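Local coordinates for NBS-LRR class disease resistance protein (Oryza sativa subsp. japonica, PDB 6FU9), which probably acts as an intracellular plant immune receptor, this small domain being consistent with an integrated heavy-metal-associated (HMA) domain that recognises a pathogen effector, at residues S61-R64 and K65-P69. Residues are numbered along the deposited sequence; the frame is centred on the assembly and turned at random.
Sequences SALR and KKVGP
L63 O receives two full backbone hydrogen bonds where helix 56-66 ends: from V67 N at 2.8 Å, an ordinary i+4 bond, and from G68 N at 3.1 Å, an i+5 bond of pi-helical type. These donors approach from opposite faces of the carbonyl plane, and the G68 bond is the straighter, with 162° at its hydrogen against 152° for V67. Just before them, i+4 bonds join K65 N to S61 O and K66 N to A62 O, both at 3.0 Å; each donor is shared, adding a weak i+3 bond, K65 N to A62 O and K66 N to L63 O. The carbonyl of G68 is placed over R64, where CA gives it a C-H...O contact of 3.3 Å. Among the side chains, L63 and V67 run side by side, CD2 to CG2 at 3.9 Å, beside I13 and helix 18-29. V67 has CG2 anti to its carbonyl carbon, which brings this methyl beside the backbone N and against L63 CD2. K65 CG lies just beyond S61 O, 3.5 Å away, while the extended R64 chain directs NE to a hydrogen bond with A70 O. G68, first to leave helical angles (phi 164°), marks a glycine-terminated helix C-terminus with an i+5 closing bond, here leading from the second helix into edge strand 71-77 of a ferredoxin-like βαββαβ fold.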
# COMPACT_ATOMS: atom_id res chain seq x y z
N SER A 61 -16.59 -2.10 5.05
CA SER A 61 -17.97 -2.41 4.80
C SER A 61 -18.63 -1.35 3.91
O SER A 61 -19.37 -1.68 2.94
CB SER A 61 -18.70 -2.57 6.17
OG SER A 61 -20.06 -2.71 5.97
N ALA A 62 -18.37 -0.09 4.22
CA ALA A 62 -18.96 1.00 3.46
C ALA A 62 -18.44 0.96 2.02
O ALA A 62 -19.23 1.11 1.07
CB ALA A 62 -18.65 2.34 4.12
N LEU A 63 -17.15 0.70 1.85
CA LEU A 63 -16.59 0.60 0.49
C LEU A 63 -17.20 -0.52 -0.28
O LEU A 63 -17.51 -0.36 -1.52
CB LEU A 63 -15.05 0.44 0.57
CG LEU A 63 -14.30 1.69 0.98
CD1 LEU A 63 -12.88 1.37 1.40
CD2 LEU A 63 -14.29 2.74 -0.09
N ARG A 64 -17.46 -1.66 0.34
CA ARG A 64 -18.07 -2.79 -0.33
C ARG A 64 -19.50 -2.48 -0.75
O ARG A 64 -19.93 -2.99 -1.78
CB ARG A 64 -17.99 -4.00 0.63
CG ARG A 64 -16.59 -4.57 0.67
CD ARG A 64 -16.44 -5.62 1.73
NE ARG A 64 -15.06 -6.13 1.70
CZ ARG A 64 -14.47 -6.81 2.70
NH1 ARG A 64 -15.07 -6.94 3.89
NH2 ARG A 64 -13.24 -7.25 2.56
N LYS A 65 -20.23 -1.68 0.02
CA LYS A 65 -21.62 -1.35 -0.33
C LYS A 65 -21.72 -0.32 -1.42
O LYS A 65 -22.63 -0.39 -2.24
CB LYS A 65 -22.38 -0.85 0.93
CG LYS A 65 -22.66 -1.97 1.92
CD LYS A 65 -23.55 -1.59 3.11
CE LYS A 65 -22.89 -0.62 4.02
NZ LYS A 65 -23.75 -0.47 5.23
N LYS A 66 -20.75 0.61 -1.48
CA LYS A 66 -20.89 1.78 -2.32
C LYS A 66 -19.93 1.85 -3.48
O LYS A 66 -20.21 2.56 -4.47
CB LYS A 66 -20.76 3.03 -1.44
CG LYS A 66 -21.82 3.12 -0.35
CD LYS A 66 -21.49 4.22 0.65
CE LYS A 66 -22.67 4.54 1.54
NZ LYS A 66 -23.73 5.25 0.78
N VAL A 67 -18.79 1.20 -3.41
CA VAL A 67 -17.75 1.36 -4.44
C VAL A 67 -17.42 0.09 -5.17
O VAL A 67 -17.37 0.12 -6.40
CB VAL A 67 -16.46 1.94 -3.81
CG1 VAL A 67 -15.33 2.04 -4.84
CG2 VAL A 67 -16.72 3.29 -3.14
N GLY A 68 -17.18 -1.02 -4.48
CA GLY A 68 -16.81 -2.26 -5.16
C GLY A 68 -16.21 -3.23 -4.19
O GLY A 68 -16.18 -2.92 -2.98
N PRO A 69 -15.70 -4.35 -4.67
CA PRO A 69 -15.28 -5.44 -3.80
C PRO A 69 -13.91 -5.21 -3.13
O PRO A 69 -12.89 -5.83 -3.44
CB PRO A 69 -15.24 -6.62 -4.73
CG PRO A 69 -15.06 -6.07 -6.06
CD PRO A 69 -15.74 -4.77 -6.07